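Long-range contacts in adhesion and penetration protein autotransporter (Haemophilus influenzae, PDB 3SYJ), which promotes bacterial adherence, invasion and aggregation as the self-associating passenger domain of an autotransporter, and is probably also a serine protease: residues K789-T794 and T807-T812; L853-K858 and L879-D884. All blocks are in the same frame, centred on the assembly; numbering follows the deposited sequence.

Interaction 1. Residues K789-T794 and T807-T812; sequences KGTTVT and TLQNLT
V793 and L811 meet across adjoining rungs of the parallel beta-helix that forms the stalk of the passenger domain, their side chains crossing at an angle. Strands 792-794 and 810-812 run parallel, their axes 4.6 Å apart, with T792 opposite N810, V793 opposite L811 and T794 opposite T812. The backbone ladder starts in the turn, where N810 N donates to T791 O, and continues with V793 N to N810 O at 3.0 Å. T812 N then donates to V793 O at 2.9 Å. The middle bond is almost straight at the hydrogen, 174°, although its donor stands above the plane of the N810 carbonyl.

Apolar packing occupies the face that carries V793 and L811, where CG1 of V793 lies 4.2 Å from CD1 of L811. CG2 of V793 also reaches CD2 of L808, before the Q809 corner, at 3.9 Å, the side chains crossing at about a right angle. L768 and I785 also touch V793, which places it in the interior of the coil. The other face bears T792, T794, N810 and T812; T794 and T812 lie alongside each other, pointing the same way. Q809 packs across residues 789-791, at about a right angle to the T791 side chain: with chi1 at -164° its CG is anti to the backbone N and lies 3.4 Å from G790 N, and a bend at chi2 leaves OE1 3.6 Å from K789 CA.

Hydrogen bonds gather at the turn. A water accepts from Q809 N and donates to T791 OG1 and N810 O, bridging the two segments. T791 OG1 also bonds to D788 O. N810 turns OD1 to K858 N on the next coil; its ND2 gives T791 O only a weak bond, 3.4 Å long.

Interaction 2. Residues L853-K858 and L879-D884; sequences LTVNGK and LKLSND
L853 and L879 point the same way from neighbouring parallel strands, CD2 of L853 lying 4.0 Å from CD1 of L879. In L879, with CG anti to the backbone N (chi1 -179°) and chi2 near 55°, CD1 turns to L853, close to its O as well as its CD2, while F865 touches both leucines. V855 CG2 rests on L881 CD2 at 3.9 Å, continuing this apolar row of the beta-helix. On the opposite face, T854 OG1 and CG2 lie along the aliphatic part of K880.

Two backbone bonds join the strands, K880 N to L853 O and V855 N to K880 O, both 2.8 Å. Just beyond, the backbones part briefly at N856 and S882, and a water donates to V855 O and accepts from S882 N; they close again at K858 and D884. At S882 a chi1 of 74° sets OG between N and the carbonyl carbon, where it donates to G857 O at 2.8 Å and accepts from D884 N in an ST turn. K858 and D884 meet through their CB atoms at 3.8 Å. Their charged ends, NZ and OD1, stay 4.9 Å apart and form no salt bridge; the serine hydroxyl and the water link the turns, and the opposite charges may add a weak attraction.

Interactions 1 and 2 follow one another along the chain, their centres about 9 Å apart, and join successive coils of the beta-helix near its C-terminal end. Strand 806-808 pairs with strand 852-855, so segments 807-812 and 853-858 are themselves neighbours, joined by a probable hydrogen bond from L808 N to T854 O. Both contacts combine a buried aliphatic row with a partly exposed outer face. In interaction 1 the turn comes before the longer ladder; in interaction 2 it follows a shorter one. Each turn contains a bridging water, but in the first the side-chain bond across is a weak one from an asparagine amide and a glutamine packs over it, whereas in the second a serine hydroxyl makes a short bond.

Interaction 1. Residues K789-T794 and T807-T812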
loop_
_atom_site.group_PDB
_atom_site.type_symbol
_atom_site.label_atom_id
_atom_site.label_comp_id
_atom_site.label_asym_id
_atom_site.label_seq_id
_atom_site.Cartn_x
_atom_site.Cartn_y
_atom_site.Cartn_z
ATOM N N LYS A 789 -13.529 17.020 3.444
ATOM C CA LYS A 789 -14.240 18.156 4.015
ATOM C C LYS A 789 -13.380 19.086 4.856
ATOM O O LYS A 789 -12.766 18.666 5.834
ATOM C CB LYS A 789 -15.455 17.663 4.811
ATOM C CG LYS A 789 -16.420 16.817 3.983
ATOM C CD LYS A 789 -17.611 16.340 4.802
ATOM C CE LYS A 789 -18.711 15.807 3.899
ATOM N NZ LYS A 789 -18.176 14.821 2.919
ATOM N N GLY A 790 -13.349 20.357 4.462
ATOM C CA GLY A 790 -12.613 21.382 5.183
ATOM C C GLY A 790 -11.301 21.781 4.524
ATOM O O GLY A 790 -10.844 22.922 4.653
ATOM N N THR A 791 -10.703 20.841 3.796
ATOM C CA THR A 791 -9.352 21.011 3.258
ATOM C C THR A 791 -9.267 21.880 2.004
ATOM O O THR A 791 -10.185 21.909 1.183
ATOM C CB THR A 791 -8.699 19.650 2.956
ATOM O OG1 THR A 791 -9.474 18.949 1.977
ATOM C CG2 THR A 791 -8.625 18.817 4.215
ATOM N N THR A 792 -8.146 22.583 1.866
ATOM C CA THR A 792 -7.911 23.442 0.714
ATOM C C THR A 792 -6.607 23.101 0.001
ATOM O O THR A 792 -5.546 23.056 0.614
ATOM C CB THR A 792 -7.854 24.918 1.115
ATOM O OG1 THR A 792 -9.055 25.275 1.806
ATOM C CG2 THR A 792 -7.706 25.788 -0.116
ATOM N N VAL A 793 -6.701 22.859 -1.301
ATOM C CA VAL A 793 -5.522 22.672 -2.130
ATOM C C VAL A 793 -5.354 23.933 -2.957
ATOM O O VAL A 793 -6.334 24.480 -3.460
ATOM C CB VAL A 793 -5.665 21.454 -3.063
ATOM C CG1 VAL A 793 -4.498 21.388 -4.030
ATOM C CG2 VAL A 793 -5.758 20.175 -2.259
ATOM N N THR A 794 -4.116 24.396 -3.094
ATOM C CA THR A 794 -3.833 25.619 -3.834
ATOM C C THR A 794 -2.657 25.447 -4.793
ATOM O O THR A 794 -1.615 24.914 -4.419
ATOM C CB THR A 794 -3.531 26.776 -2.874
ATOM O OG1 THR A 794 -4.590 26.887 -1.916
ATOM C CG2 THR A 794 -3.395 28.084 -3.636
ATOM N N THR A 807 -10.503 13.213 -5.639
ATOM C CA THR A 807 -11.462 14.055 -4.939
ATOM C C THR A 807 -10.779 15.101 -4.069
ATOM O O THR A 807 -9.833 14.806 -3.337
ATOM C CB THR A 807 -12.418 13.218 -4.080
ATOM O OG1 THR A 807 -13.091 12.273 -4.919
ATOM C CG2 THR A 807 -13.446 14.109 -3.396
ATOM N N LEU A 808 -11.259 16.305 -4.166
ATOM C CA LEU A 808 -10.787 17.382 -3.341
ATOM C C LEU A 808 -11.971 18.128 -2.787
ATOM O O LEU A 808 -13.070 17.975 -3.231
ATOM C CB LEU A 808 -9.919 18.342 -4.147
ATOM C CG LEU A 808 -8.751 17.815 -4.933
ATOM C CD1 LEU A 808 -8.194 18.858 -5.782
ATOM C CD2 LEU A 808 -7.702 17.243 -4.050
ATOM N N GLN A 809 -11.725 18.934 -1.793
ATOM C CA GLN A 809 -12.745 19.755 -1.239
ATOM C C GLN A 809 -12.809 21.145 -1.817
ATOM O O GLN A 809 -13.613 21.427 -2.666
ATOM C CB GLN A 809 -12.494 19.902 0.242
ATOM C CG GLN A 809 -13.625 20.406 1.048
ATOM C CD GLN A 809 -14.902 19.717 0.783
ATOM O OE1 GLN A 809 -14.958 18.532 0.555
ATOM N NE2 GLN A 809 -15.941 20.450 0.840
ATOM N N ASN A 810 -11.935 22.009 -1.364
ATOM C CA ASN A 810 -11.689 23.279 -1.989
ATOM C C ASN A 810 -10.407 23.232 -2.787
ATOM O O ASN A 810 -9.494 22.539 -2.442
ATOM C CB ASN A 810 -11.665 24.391 -0.952
ATOM C CG ASN A 810 -12.881 24.370 -0.047
ATOM O OD1 ASN A 810 -14.003 24.524 -0.475
ATOM N ND2 ASN A 810 -12.640 24.189 1.210
ATOM N N LEU A 811 -10.388 23.961 -3.882
ATOM C CA LEU A 811 -9.273 24.008 -4.773
ATOM C C LEU A 811 -9.162 25.404 -5.314
ATOM O O LEU A 811 -10.117 25.960 -5.748
ATOM C CB LEU A 811 -9.493 23.026 -5.917
ATOM C CG LEU A 811 -8.628 23.098 -7.161
ATOM C CD1 LEU A 811 -7.256 22.806 -6.851
ATOM C CD2 LEU A 811 -9.131 22.175 -8.238
ATOM N N THR A 812 -7.978 25.973 -5.273
ATOM C CA THR A 812 -7.764 27.341 -5.719
ATOM C C THR A 812 -6.701 27.379 -6.803
ATOM O O THR A 812 -5.584 26.904 -6.598
ATOM C CB THR A 812 -7.332 28.244 -4.555
ATOM O OG1 THR A 812 -8.412 28.375 -3.623
ATOM C CG2 THR A 812 -6.941 29.619 -5.068
HETATM O O HOH W 1 -9.083 19.890 -0.696
#

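Interaction 2. Residues L853-K858 and L879-D884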
loop_
_atom_site.group_PDB
_atom_site.type_symbol
_atom_site.label_atom_id
_atom_site.label_comp_id
_atom_site.label_asym_id
_atom_site.label_seq_id
_atom_site.Cartn_x
_atom_site.Cartn_y
_atom_site.Cartn_z
ATOM N N LEU A 853 -12.004 14.677 -12.100
ATOM C CA LEU A 853 -11.634 15.431 -10.919
ATOM C C LEU A 853 -12.901 15.982 -10.280
ATOM O O LEU A 853 -13.645 16.730 -10.909
ATOM C CB LEU A 853 -10.676 16.564 -11.281
ATOM C CG LEU A 853 -10.379 17.607 -10.199
ATOM C CD1 LEU A 853 -9.854 16.963 -8.916
ATOM C CD2 LEU A 853 -9.402 18.648 -10.727
ATOM N N THR A 854 -13.148 15.598 -9.034
ATOM C CA THR A 854 -14.306 16.079 -8.295
ATOM C C THR A 854 -13.871 17.125 -7.280
ATOM O O THR A 854 -12.953 16.883 -6.494
ATOM C CB THR A 854 -14.998 14.927 -7.537
ATOM O OG1 THR A 854 -15.438 13.928 -8.466
ATOM C CG2 THR A 854 -16.190 15.443 -6.739
ATOM N N VAL A 855 -14.525 18.284 -7.300
ATOM C CA VAL A 855 -14.266 19.342 -6.324
ATOM C C VAL A 855 -15.489 19.596 -5.440
ATOM O O VAL A 855 -16.251 20.535 -5.676
ATOM C CB VAL A 855 -13.861 20.657 -7.005
ATOM C CG1 VAL A 855 -13.454 21.690 -5.958
ATOM C CG2 VAL A 855 -12.735 20.413 -8.000
ATOM N N ASN A 856 -15.660 18.758 -4.422
ATOM C CA ASN A 856 -16.832 18.803 -3.552
ATOM C C ASN A 856 -17.079 20.158 -2.901
ATOM O O ASN A 856 -18.215 20.497 -2.575
ATOM C CB ASN A 856 -16.727 17.728 -2.466
ATOM C CG ASN A 856 -16.868 16.318 -3.021
ATOM O OD1 ASN A 856 -16.125 15.410 -2.639
ATOM N ND2 ASN A 856 -17.821 16.128 -3.933
ATOM N N GLY A 857 -16.014 20.924 -2.706
ATOM C CA GLY A 857 -16.112 22.201 -2.026
ATOM C C GLY A 857 -16.083 23.349 -3.006
ATOM O O GLY A 857 -16.659 23.254 -4.084
ATOM N N LYS A 858 -15.406 24.431 -2.639
ATOM C CA LYS A 858 -15.312 25.596 -3.512
ATOM C C LYS A 858 -14.076 25.578 -4.405
ATOM O O LYS A 858 -12.947 25.540 -3.918
ATOM C CB LYS A 858 -15.333 26.896 -2.699
ATOM C CG LYS A 858 -15.069 28.146 -3.539
ATOM C CD LYS A 858 -15.005 29.403 -2.684
ATOM C CE LYS A 858 -16.390 29.855 -2.249
ATOM N NZ LYS A 858 -16.333 31.015 -1.306
ATOM N N LEU A 879 -14.771 17.104 -15.227
ATOM C CA LEU A 879 -14.566 18.024 -14.122
ATOM C C LEU A 879 -15.905 18.186 -13.417
ATOM O O LEU A 879 -16.839 18.773 -13.962
ATOM C CB LEU A 879 -14.041 19.369 -14.627
ATOM C CG LEU A 879 -13.739 20.462 -13.598
ATOM C CD1 LEU A 879 -12.766 19.963 -12.538
ATOM C CD2 LEU A 879 -13.200 21.708 -14.289
ATOM N N LYS A 880 -15.998 17.634 -12.211
ATOM C CA LYS A 880 -17.238 17.632 -11.444
ATOM C C LYS A 880 -17.186 18.684 -10.340
ATOM O O LYS A 880 -16.380 18.587 -9.421
ATOM C CB LYS A 880 -17.476 16.243 -10.850
ATOM C CG LYS A 880 -18.739 16.114 -10.026
ATOM C CD LYS A 880 -18.954 14.678 -9.566
ATOM C CE LYS A 880 -19.261 13.763 -10.742
ATOM N NZ LYS A 880 -19.888 12.486 -10.298
ATOM N N LEU A 881 -18.047 19.690 -10.435
ATOM C CA LEU A 881 -18.004 20.817 -9.511
ATOM C C LEU A 881 -19.280 20.933 -8.686
ATOM O O LEU A 881 -20.261 20.236 -8.937
ATOM C CB LEU A 881 -17.759 22.119 -10.277
ATOM C CG LEU A 881 -16.594 22.111 -11.267
ATOM C CD1 LEU A 881 -16.481 23.457 -11.955
ATOM C CD2 LEU A 881 -15.297 21.758 -10.556
ATOM N N SER A 882 -19.257 21.820 -7.698
ATOM C CA SER A 882 -20.418 22.056 -6.852
ATOM C C SER A 882 -21.022 23.422 -7.159
ATOM O O SER A 882 -20.595 24.106 -8.089
ATOM C CB SER A 882 -20.015 22.002 -5.381
ATOM O OG SER A 882 -19.299 23.174 -5.022
ATOM N N ASN A 883 -22.011 23.820 -6.370
ATOM C CA ASN A 883 -22.619 25.133 -6.527
ATOM C C ASN A 883 -21.655 26.264 -6.194
ATOM O O ASN A 883 -21.819 27.387 -6.669
ATOM C CB ASN A 883 -23.877 25.248 -5.667
ATOM C CG ASN A 883 -25.119 24.764 -6.393
ATOM O OD1 ASN A 883 -25.938 24.033 -5.832
ATOM N ND2 ASN A 883 -25.263 25.170 -7.653
ATOM N N ASP A 884 -20.647 25.960 -5.382
ATOM C CA ASP A 884 -19.678 26.963 -4.945
ATOM C C ASP A 884 -18.642 27.334 -6.006
ATOM O O ASP A 884 -17.990 28.372 -5.900
ATOM C CB ASP A 884 -18.974 26.513 -3.664
ATOM C CG ASP A 884 -19.697 26.968 -2.410
ATOM O OD1 ASP A 884 -19.072 26.967 -1.325
ATOM O OD2 ASP A 884 -20.889 27.334 -2.512
HETATM O O HOH W 2 -16.598 22.913 -6.794
#